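PDB 3W0K: bifunctional endomannanase/endoglucanase from Caldanaerobius polysaccharolyticus, which probably cleaves internal beta-linkages of mannan and cellulose-type chains, as a glycoside hydrolase of family 5 built on a beta/alpha barrel. Local coordinates for residues E16-E21 with Y45-R50; H84-Y89 with D109-Q114; D235-Y240 with E275-L280. One frame throughout, in Å; residues are numbered along the deposited sequence.

Interaction 1: E16-E21 with Y45-R50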
loop_
_atom_site.group_PDB
_atom_site.type_symbol
_atom_site.label_atom_id
_atom_site.label_comp_id
_atom_site.label_asym_id
_atom_site.label_seq_id
_atom_site.Cartn_x
_atom_site.Cartn_y
_atom_site.Cartn_z
ATOM N N GLU A 16 -6.680 1.358 -22.294
ATOM C CA GLU A 16 -7.745 0.938 -23.204
ATOM C C GLU A 16 -7.461 -0.453 -23.770
ATOM O O GLU A 16 -6.388 -0.699 -24.324
ATOM C CB GLU A 16 -7.906 1.954 -24.341
ATOM C CG GLU A 16 -9.026 1.632 -25.336
ATOM C CD GLU A 16 -10.408 1.597 -24.700
ATOM O OE1 GLU A 16 -11.146 0.618 -24.941
ATOM O OE2 GLU A 16 -10.764 2.548 -23.972
ATOM N N GLY A 17 -8.412 -1.365 -23.580
ATOM C CA GLY A 17 -8.264 -2.723 -24.075
ATOM C C GLY A 17 -7.577 -3.689 -23.125
ATOM O O GLY A 17 -7.573 -4.897 -23.369
ATOM N N ARG A 18 -6.992 -3.166 -22.050
ATOM C CA ARG A 18 -6.301 -4.000 -21.069
ATOM C C ARG A 18 -7.278 -4.639 -20.088
ATOM O O ARG A 18 -8.075 -3.954 -19.451
ATOM C CB ARG A 18 -5.258 -3.179 -20.303
ATOM C CG ARG A 18 -4.483 -3.978 -19.256
ATOM C CD ARG A 18 -3.484 -3.113 -18.503
ATOM N NE ARG A 18 -2.378 -2.678 -19.352
ATOM C CZ ARG A 18 -1.548 -1.681 -19.058
ATOM N NH1 ARG A 18 -1.690 -0.999 -17.928
ATOM N NH2 ARG A 18 -0.574 -1.358 -19.898
ATOM N N GLU A 19 -7.223 -5.962 -19.995
ATOM C CA GLU A 19 -8.085 -6.703 -19.088
ATOM C C GLU A 19 -7.354 -6.934 -17.773
ATOM O O GLU A 19 -6.125 -7.031 -17.749
ATOM C CB GLU A 19 -8.450 -8.060 -19.699
ATOM C CG GLU A 19 -9.351 -7.983 -20.924
ATOM C CD GLU A 19 -10.754 -7.506 -20.591
ATOM O OE1 GLU A 19 -11.388 -8.101 -19.693
ATOM O OE2 GLU A 19 -11.223 -6.541 -21.234
ATOM N N PRO A 20 -8.086 -6.930 -16.648
ATOM C CA PRO A 20 -7.380 -7.169 -15.386
ATOM C C PRO A 20 -6.821 -8.590 -15.409
ATOM O O PRO A 20 -7.339 -9.458 -16.113
ATOM C CB PRO A 20 -8.472 -6.984 -14.326
ATOM C CG PRO A 20 -9.759 -7.069 -15.081
ATOM C CD PRO A 20 -9.469 -6.488 -16.417
ATOM N N GLU A 21 -5.728 -8.813 -14.692
ATOM C CA GLU A 21 -5.115 -10.132 -14.676
ATOM C C GLU A 21 -5.795 -11.096 -13.724
ATOM O O GLU A 21 -6.437 -10.686 -12.758
ATOM C CB GLU A 21 -3.645 -10.027 -14.280
ATOM C CG GLU A 21 -2.800 -9.179 -15.206
ATOM C CD GLU A 21 -1.351 -9.130 -14.778
ATOM O OE1 GLU A 21 -1.081 -9.304 -13.568
ATOM O OE2 GLU A 21 -0.480 -8.923 -15.650
ATOM N N TYR A 45 -9.846 2.456 -10.733
ATOM C CA TYR A 45 -11.294 2.473 -10.964
ATOM C C TYR A 45 -11.696 2.534 -12.438
ATOM O O TYR A 45 -12.838 2.223 -12.780
ATOM C CB TYR A 45 -11.966 3.614 -10.180
ATOM C CG TYR A 45 -11.911 4.974 -10.843
ATOM C CD1 TYR A 45 -12.986 5.443 -11.596
ATOM C CD2 TYR A 45 -10.791 5.791 -10.717
ATOM C CE1 TYR A 45 -12.949 6.693 -12.212
ATOM C CE2 TYR A 45 -10.744 7.047 -11.326
ATOM C CZ TYR A 45 -11.827 7.489 -12.072
ATOM O OH TYR A 45 -11.796 8.722 -12.681
ATOM N N ARG A 46 -10.765 2.927 -13.305
ATOM C CA ARG A 46 -11.060 3.013 -14.734
ATOM C C ARG A 46 -11.283 1.641 -15.372
ATOM O O ARG A 46 -11.799 1.545 -16.488
ATOM C CB ARG A 46 -9.967 3.785 -15.471
ATOM C CG ARG A 46 -9.910 5.255 -15.094
ATOM C CD ARG A 46 -8.790 5.949 -15.834
ATOM N NE ARG A 46 -7.503 5.336 -15.519
ATOM C CZ ARG A 46 -6.374 5.577 -16.174
ATOM N NH1 ARG A 46 -6.361 6.425 -17.197
ATOM N NH2 ARG A 46 -5.256 4.971 -15.805
ATOM N N PHE A 47 -10.900 0.579 -14.667
ATOM C CA PHE A 47 -11.124 -0.769 -15.181
ATOM C C PHE A 47 -12.624 -1.055 -15.281
ATOM O O PHE A 47 -13.044 -1.898 -16.071
ATOM C CB PHE A 47 -10.464 -1.822 -14.286
ATOM C CG PHE A 47 -9.046 -2.146 -14.666
ATOM C CD1 PHE A 47 -8.773 -2.948 -15.770
ATOM C CD2 PHE A 47 -7.982 -1.681 -13.899
ATOM C CE1 PHE A 47 -7.458 -3.285 -16.105
ATOM C CE2 PHE A 47 -6.664 -2.013 -14.224
ATOM C CZ PHE A 47 -6.403 -2.817 -15.329
ATOM N N TRP A 48 -13.428 -0.345 -14.490
ATOM C CA TRP A 48 -14.877 -0.546 -14.500
ATOM C C TRP A 48 -15.660 0.749 -14.693
ATOM O O TRP A 48 -16.892 0.748 -14.648
ATOM C CB TRP A 48 -15.329 -1.241 -13.206
ATOM C CG TRP A 48 -15.137 -0.424 -11.946
ATOM C CD1 TRP A 48 -15.952 0.570 -11.485
ATOM C CD2 TRP A 48 -14.091 -0.564 -10.974
ATOM N NE1 TRP A 48 -15.486 1.054 -10.291
ATOM C CE2 TRP A 48 -14.345 0.376 -9.952
ATOM C CE3 TRP A 48 -12.968 -1.396 -10.866
ATOM C CZ2 TRP A 48 -13.517 0.509 -8.831
ATOM C CZ3 TRP A 48 -12.146 -1.265 -9.752
ATOM C CH2 TRP A 48 -12.427 -0.318 -8.749
ATOM N N THR A 49 -14.947 1.849 -14.921
ATOM C CA THR A 49 -15.587 3.150 -15.096
ATOM C C THR A 49 -15.102 3.828 -16.366
ATOM O O THR A 49 -13.905 4.058 -16.538
ATOM C CB THR A 49 -15.267 4.082 -13.913
ATOM O OG1 THR A 49 -15.512 3.398 -12.680
ATOM C CG2 THR A 49 -16.121 5.346 -13.973
ATOM N N ARG A 50 -16.042 4.172 -17.241
ATOM C CA ARG A 50 -15.698 4.828 -18.492
ATOM C C ARG A 50 -15.972 6.326 -18.445
ATOM O O ARG A 50 -17.024 6.760 -17.982
ATOM C CB ARG A 50 -16.465 4.192 -19.657
ATOM C CG ARG A 50 -16.061 4.729 -21.024
ATOM C CD ARG A 50 -16.341 3.721 -22.132
ATOM N NE ARG A 50 -15.537 2.506 -21.991
ATOM C CZ ARG A 50 -14.247 2.409 -22.308
ATOM N NH1 ARG A 50 -13.591 3.457 -22.791
ATOM N NH2 ARG A 50 -13.609 1.258 -22.143
#

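Interaction 2: H84-Y89 with D109-Q114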
loop_
_atom_site.group_PDB
_atom_site.type_symbol
_atom_site.label_atom_id
_atom_site.label_comp_id
_atom_site.label_asym_id
_atom_site.label_seq_id
_atom_site.Cartn_x
_atom_site.Cartn_y
_atom_site.Cartn_z
ATOM N N HIS A 84 -6.422 2.580 -5.708
ATOM C CA HIS A 84 -5.152 3.258 -5.952
ATOM C C HIS A 84 -5.417 4.525 -6.752
ATOM O O HIS A 84 -4.854 5.588 -6.464
ATOM C CB HIS A 84 -4.181 2.346 -6.689
ATOM C CG HIS A 84 -2.785 2.873 -6.711
ATOM N ND1 HIS A 84 -2.302 3.647 -7.742
ATOM C CD2 HIS A 84 -1.786 2.790 -5.801
ATOM C CE1 HIS A 84 -1.066 4.024 -7.464
ATOM N NE2 HIS A 84 -0.731 3.517 -6.292
ATOM N N ARG A 85 -6.179 4.367 -7.828
ATOM C CA ARG A 85 -6.627 5.503 -8.618
ATOM C C ARG A 85 -8.112 5.463 -8.290
ATOM O O ARG A 85 -8.794 4.465 -8.553
ATOM C CB ARG A 85 -6.405 5.338 -10.127
ATOM C CG ARG A 85 -7.003 6.517 -10.919
ATOM C CD ARG A 85 -6.629 6.509 -12.395
ATOM N NE ARG A 85 -5.210 6.784 -12.604
ATOM C CZ ARG A 85 -4.667 7.996 -12.668
ATOM N NH1 ARG A 85 -5.415 9.087 -12.539
ATOM N NH2 ARG A 85 -3.356 8.116 -12.853
ATOM N N ALA A 86 -8.557 6.491 -7.581
ATOM C CA ALA A 86 -9.945 6.625 -7.161
ATOM C C ALA A 86 -10.560 7.800 -7.901
ATOM O O ALA A 86 -9.845 8.581 -8.526
ATOM C CB ALA A 86 -9.994 6.883 -5.651
ATOM N N PRO A 87 -11.899 7.911 -7.895
ATOM C CA PRO A 87 -12.530 9.040 -8.585
ATOM C C PRO A 87 -11.932 10.357 -8.093
ATOM O O PRO A 87 -12.039 10.701 -6.910
ATOM C CB PRO A 87 -13.990 8.910 -8.166
ATOM C CG PRO A 87 -14.176 7.431 -8.126
ATOM C CD PRO A 87 -12.916 6.945 -7.431
ATOM N N GLY A 88 -11.250 11.057 -8.994
ATOM C CA GLY A 88 -10.647 12.329 -8.647
ATOM C C GLY A 88 -9.269 12.304 -8.010
ATOM O O GLY A 88 -8.801 13.347 -7.551
ATOM N N TYR A 89 -8.618 11.144 -7.950
ATOM C CA TYR A 89 -7.278 11.093 -7.361
ATOM C C TYR A 89 -6.430 9.850 -7.553
ATOM O O TYR A 89 -6.899 8.725 -7.429
ATOM C CB TYR A 89 -7.314 11.361 -5.845
ATOM C CG TYR A 89 -5.926 11.404 -5.219
ATOM C CD1 TYR A 89 -5.058 12.457 -5.498
ATOM C CD2 TYR A 89 -5.464 10.374 -4.395
ATOM C CE1 TYR A 89 -3.766 12.488 -4.979
ATOM C CE2 TYR A 89 -4.167 10.394 -3.870
ATOM C CZ TYR A 89 -3.327 11.458 -4.167
ATOM O OH TYR A 89 -2.051 11.516 -3.648
ATOM N N ASP A 109 -18.839 12.104 -4.198
ATOM C CA ASP A 109 -20.042 11.279 -4.294
ATOM C C ASP A 109 -19.725 9.981 -5.034
ATOM O O ASP A 109 -20.204 8.911 -4.654
ATOM C CB ASP A 109 -21.169 12.029 -5.016
ATOM C CG ASP A 109 -21.789 13.129 -4.169
ATOM O OD1 ASP A 109 -21.517 13.200 -2.951
ATOM O OD2 ASP A 109 -22.569 13.930 -4.731
ATOM N N GLY A 110 -18.916 10.082 -6.089
ATOM C CA GLY A 110 -18.533 8.911 -6.861
ATOM C C GLY A 110 -17.678 7.962 -6.039
ATOM O O GLY A 110 -17.841 6.747 -6.110
ATOM N N PHE A 111 -16.777 8.539 -5.248
ATOM C CA PHE A 111 -15.867 7.798 -4.376
ATOM C C PHE A 111 -16.654 7.026 -3.320
ATOM O O PHE A 111 -16.440 5.829 -3.127
ATOM C CB PHE A 111 -14.912 8.792 -3.704
ATOM C CG PHE A 111 -13.946 8.170 -2.732
ATOM C CD1 PHE A 111 -12.879 7.403 -3.186
ATOM C CD2 PHE A 111 -14.066 8.407 -1.364
ATOM C CE1 PHE A 111 -11.944 6.887 -2.293
ATOM C CE2 PHE A 111 -13.132 7.892 -0.462
ATOM C CZ PHE A 111 -12.069 7.133 -0.928
ATOM N N VAL A 112 -17.554 7.723 -2.629
ATOM C CA VAL A 112 -18.380 7.100 -1.601
ATOM C C VAL A 112 -19.246 5.996 -2.215
ATOM O O VAL A 112 -19.380 4.915 -1.638
ATOM C CB VAL A 112 -19.253 8.157 -0.871
ATOM C CG1 VAL A 112 -20.249 7.481 0.078
ATOM C CG2 VAL A 112 -18.359 9.110 -0.093
ATOM N N TYR A 113 -19.789 6.255 -3.403
ATOM C CA TYR A 113 -20.625 5.280 -4.100
ATOM C C TYR A 113 -19.843 4.002 -4.411
ATOM O O TYR A 113 -20.371 2.901 -4.247
ATOM C CB TYR A 113 -21.193 5.891 -5.386
ATOM C CG TYR A 113 -21.876 4.903 -6.307
ATOM C CD1 TYR A 113 -23.114 4.350 -5.980
ATOM C CD2 TYR A 113 -21.281 4.524 -7.510
ATOM C CE1 TYR A 113 -23.740 3.439 -6.831
ATOM C CE2 TYR A 113 -21.899 3.618 -8.364
ATOM C CZ TYR A 113 -23.124 3.079 -8.020
ATOM O OH TYR A 113 -23.721 2.171 -8.862
ATOM N N GLN A 114 -18.588 4.152 -4.839
ATOM C CA GLN A 114 -17.726 3.008 -5.155
ATOM C C GLN A 114 -17.588 2.127 -3.923
ATOM O O GLN A 114 -17.743 0.906 -3.995
ATOM C CB GLN A 114 -16.314 3.464 -5.542
ATOM C CG GLN A 114 -16.223 4.485 -6.651
ATOM C CD GLN A 114 -16.534 3.913 -8.007
ATOM O OE1 GLN A 114 -17.569 4.213 -8.596
ATOM N NE2 GLN A 114 -15.626 3.100 -8.525
#

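Interaction 3: D235-Y240 with E275-L280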
loop_
_atom_site.group_PDB
_atom_site.type_symbol
_atom_site.label_atom_id
_atom_site.label_comp_id
_atom_site.label_asym_id
_atom_site.label_seq_id
_atom_site.Cartn_x
_atom_site.Cartn_y
_atom_site.Cartn_z
ATOM N N ASP A 235 18.284 5.701 13.818
ATOM C CA ASP A 235 17.769 6.713 14.739
ATOM C C ASP A 235 16.851 7.687 14.006
ATOM O O ASP A 235 15.837 8.126 14.554
ATOM C CB ASP A 235 18.913 7.486 15.408
ATOM C CG ASP A 235 19.597 6.694 16.513
ATOM O OD1 ASP A 235 19.009 5.714 17.017
ATOM O OD2 ASP A 235 20.726 7.070 16.897
ATOM N N THR A 236 17.217 8.019 12.770
ATOM C CA THR A 236 16.423 8.932 11.949
ATOM C C THR A 236 15.097 8.267 11.595
ATOM O O THR A 236 14.057 8.926 11.539
ATOM C CB THR A 236 17.162 9.315 10.655
ATOM O OG1 THR A 236 18.499 9.720 10.973
ATOM C CG2 THR A 236 16.457 10.475 9.966
ATOM N N LEU A 237 15.136 6.957 11.360
ATOM C CA LEU A 237 13.920 6.213 11.042
ATOM C C LEU A 237 12.985 6.210 12.249
ATOM O O LEU A 237 11.764 6.276 12.095
ATOM C CB LEU A 237 14.250 4.784 10.605
ATOM C CG LEU A 237 14.784 4.643 9.179
ATOM C CD1 LEU A 237 15.402 3.268 8.977
ATOM C CD2 LEU A 237 13.650 4.877 8.182
ATOM N N ARG A 238 13.556 6.151 13.452
ATOM C CA ARG A 238 12.750 6.177 14.669
ATOM C C ARG A 238 12.057 7.534 14.781
ATOM O O ARG A 238 10.894 7.613 15.175
ATOM C CB ARG A 238 13.617 5.931 15.909
ATOM C CG ARG A 238 14.158 4.515 16.028
ATOM C CD ARG A 238 14.958 4.350 17.317
ATOM N NE ARG A 238 15.492 3.000 17.471
ATOM C CZ ARG A 238 14.813 1.970 17.967
ATOM N NH1 ARG A 238 13.556 2.118 18.363
ATOM N NH2 ARG A 238 15.397 0.786 18.075
ATOM N N GLU A 239 12.781 8.599 14.438
ATOM C CA GLU A 239 12.222 9.949 14.477
ATOM C C GLU A 239 11.070 10.042 13.481
ATOM O O GLU A 239 10.011 10.586 13.790
ATOM C CB GLU A 239 13.285 10.989 14.124
ATOM C CG GLU A 239 14.369 11.164 15.177
ATOM C CD GLU A 239 15.374 12.240 14.806
ATOM O OE1 GLU A 239 14.945 13.332 14.367
ATOM O OE2 GLU A 239 16.592 11.996 14.956
ATOM N N TYR A 240 11.285 9.466 12.303
ATOM C CA TYR A 240 10.293 9.452 11.232
ATOM C C TYR A 240 9.026 8.702 11.644
ATOM O O TYR A 240 7.914 9.107 11.299
ATOM C CB TYR A 240 10.908 8.818 9.979
ATOM C CG TYR A 240 9.918 8.477 8.891
ATOM C CD1 TYR A 240 9.300 9.476 8.140
ATOM C CD2 TYR A 240 9.593 7.153 8.619
ATOM C CE1 TYR A 240 8.378 9.160 7.144
ATOM C CE2 TYR A 240 8.675 6.826 7.629
ATOM C CZ TYR A 240 8.072 7.828 6.898
ATOM O OH TYR A 240 7.164 7.486 5.925
ATOM N N GLU A 275 17.491 -4.199 6.884
ATOM C CA GLU A 275 17.759 -4.662 8.238
ATOM C C GLU A 275 17.284 -3.662 9.285
ATOM O O GLU A 275 16.750 -4.055 10.320
ATOM C CB GLU A 275 19.244 -4.979 8.408
ATOM C CG GLU A 275 19.674 -6.207 7.617
ATOM C CD GLU A 275 21.173 -6.417 7.594
ATOM O OE1 GLU A 275 21.926 -5.420 7.618
ATOM O OE2 GLU A 275 21.600 -7.588 7.530
ATOM N N ASP A 276 17.435 -2.372 8.995
ATOM C CA ASP A 276 16.991 -1.332 9.916
ATOM C C ASP A 276 15.471 -1.204 9.991
ATOM O O ASP A 276 14.902 -1.244 11.082
ATOM C CB ASP A 276 17.597 0.022 9.547
ATOM C CG ASP A 276 18.989 0.220 10.114
ATOM O OD1 ASP A 276 19.473 -0.652 10.867
ATOM O OD2 ASP A 276 19.592 1.267 9.815
ATOM N N VAL A 277 14.809 -1.050 8.843
ATOM C CA VAL A 277 13.353 -0.906 8.857
ATOM C C VAL A 277 12.637 -2.142 9.379
ATOM O O VAL A 277 11.736 -2.027 10.201
ATOM C CB VAL A 277 12.758 -0.484 7.482
ATOM C CG1 VAL A 277 13.256 0.900 7.099
ATOM C CG2 VAL A 277 13.086 -1.500 6.403
ATOM N N LEU A 278 13.073 -3.324 8.949
ATOM C CA LEU A 278 12.443 -4.560 9.404
ATOM C C LEU A 278 12.654 -4.806 10.899
ATOM O O LEU A 278 11.731 -5.245 11.586
ATOM C CB LEU A 278 12.919 -5.752 8.569
ATOM C CG LEU A 278 12.357 -5.791 7.143
ATOM C CD1 LEU A 278 13.074 -6.844 6.318
ATOM C CD2 LEU A 278 10.859 -6.065 7.179
ATOM N N SER A 279 13.848 -4.500 11.410
ATOM C CA SER A 279 14.111 -4.683 12.841
ATOM C C SER A 279 13.225 -3.727 13.638
ATOM O O SER A 279 12.777 -4.055 14.736
ATOM C CB SER A 279 15.595 -4.479 13.181
ATOM O OG SER A 279 16.029 -3.159 12.918
ATOM N N LEU A 280 12.958 -2.550 13.075
ATOM C CA LEU A 280 12.083 -1.583 13.727
ATOM C C LEU A 280 10.651 -2.109 13.727
ATOM O O LEU A 280 9.947 -1.996 14.726
ATOM C CB LEU A 280 12.134 -0.228 13.020
ATOM C CG LEU A 280 13.325 0.665 13.362
ATOM C CD1 LEU A 280 13.257 1.943 12.557
ATOM C CD2 LEU A 280 13.314 0.977 14.858
#

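Interaction 1: E16-E21 with Y45-R50
Phe47 carries this contact, pushing its ring against the backbone of Arg18 and Glu19 and the ring of Pro20. With chi1 at -90°, the ring points from the 3-10 turn toward the other loop. The CE1 corner meets the carbonyl of Arg18, with Arg18 O 3.5 Å from Phe47 CE1 and lying close to the ring plane, so the oxygen faces the slightly positive C-H rim. Next to it, Pro20 CD comes within 3.7 Å of Phe47 CD1, the two side chains sliding past each other in opposite directions. Pro20 also touches Tyr64 and Tyr68 of helix 62-74, while Phe47 meets Trp14 edge-to-face and touches Met11. The long Arg18 side chain runs alongside without gripping Phe47; its NH1 bonds to the carbonyl of Val13.

A second, exposed link bridges the two loops farther out. Glu16 sends CG anti to its backbone nitrogen (chi1 -178°) and then bends at chi2, while Arg50 bends at chi3, and the two chains cross at about a right angle. Arg50 NH1 donates to Glu16 OE2 over 3.2 Å, entering through the syn lone pair, with the oxygen near the guanidinium plane. The carboxylate and guanidinium planes are 45° apart, and the pair makes one hydrogen bond rather than a two-pronged one; Glu16 OE1 stays 3.8 Å from Arg50 NH2.

Behind Phe47, Trp48 N (3.1 Å) and Thr49 OG1 (2.9 Å) both donate to Tyr45 O, from opposite faces of its plane. The two segments follow barrel strands 4-7 and 38-44, the first two of eight, and their meeting joins neighbouring beta-to-alpha loops at the C-terminal end of a TIM barrel, the end where family 5 enzymes keep their active site.

Interaction 2: H84-Y89 with D109-Q114
A type II beta turn from Ala86 to Tyr89, in the loop after the third strand (78-83) of the TIM barrel, sets Ala86 and Pro87 against Gly110, Phe111 and Gln114 of helix 105-121, the helix that follows that same strand. Pro87 and Gly88 take the two central places of the turn, and the flanking residues pair both ways: Tyr89 N donates to Ala86 O at 2.9 Å, and Ala86 N to Tyr89 O at 2.8 Å. Gly88 N is held by Glu97 OE1.

The proline makes the broader approach to the helix. Its CG lies over the backbone, 4.1 Å from Gly110 C and 4.0 Å from Phe111 N, a close approach to the main chain made where Gly110 offers no side chain. On the next turn Pro87 CG also meets Gln114 CG at 3.9 Å. No hydrogen bond crosses; the contact is entirely packing, fully buried.

Phe111 leaves the helix with CG anti to the backbone nitrogen (chi1 178°), which carries its ring to the flank of the turn. There it also touches Thr158 of helix 148-165 and stacks edge-to-face with Trp115. What it turns to the loop is its rim: the methyl CB of Ala86 sits near the ring plane, 3.8 Å from Phe111 CD1 and 3.9 Å from Phe111 CE1.

Interaction 3: D235-Y240 with E275-L280
Leu280 meets helix 235-240 with both branches of its fork. CD1 packs on the root of the neighbouring leucine, 3.6 Å from Leu237 CB, while CD2 rests over one face of the Arg238 guanidinium, 3.6 Å from Arg238 CZ and close to the centre of the group. Arg238 arrives there with its chain extended from CG to NE and the guanidinium turned at chi4 (-84°), so that the flat face and not the rim of N-H groups meets the methyl. Leu237 reaches the second helix as well: its CD1 lies 3.7 Å from Val277 CG1 and 4.0 Å from Asp276 CB, crossing the aspartate at about a right angle. Its CG is anti to the carbonyl carbon (chi1 -77°).

The two segments belong to helices 234-249 and 267-284, consecutive outer helices of the TIM barrel, with strand 254-259 between them in the chain; helix 267-284 then forms the beta-alpha-beta crossover from strand 254-259 to strand 287-290. Their short axes pass 10.4 Å apart, and their chain directions diverge by 48°. The nearest pair of CA atoms is Leu237 and Val277, at 7.5 Å.

Around this apolar seam sits a shell of polar groups. Arg238 NH2 forms a salt bridge with Glu283 OE1, one turn on from Leu280, which probably helps hold the guanidinium in place with its face on the leucine methyl. Asp276 is buried, yet both carboxylate oxygens are paired: OD1 with Arg272 NH1 and OD2 with the hydroxyl of Tyr222, which the Leu237 side chain also touches. Those partners would be expected to favour the charged form of Asp276. Leu237 packs against Trp232 as well, and the side chains of Asp276 and Leu280 both touch Lys234.

Interactions 1 and 2 are neighbours, their centres 15 Å apart on the same side of the chain's centre. They touch where Tyr45 N lies 3.1 Å from Arg85 O, a probable hydrogen bond tying the loop after the second strand to that after the third; close by, Tyr45 CE2 comes within 3.3 Å of Ala86 O. Interaction 3 lies on the opposite side, 38 Å from interaction 1 and 33 Å from interaction 2 between centres, and touches neither. Segment 84-89 follows the third barrel strand at the C-terminal end, where family 5 enzymes have their active site, so the TRS molecule hydrogen-bonded by His84 NE2, probably from the crystallisation liquor, probably lies in or near that pocket.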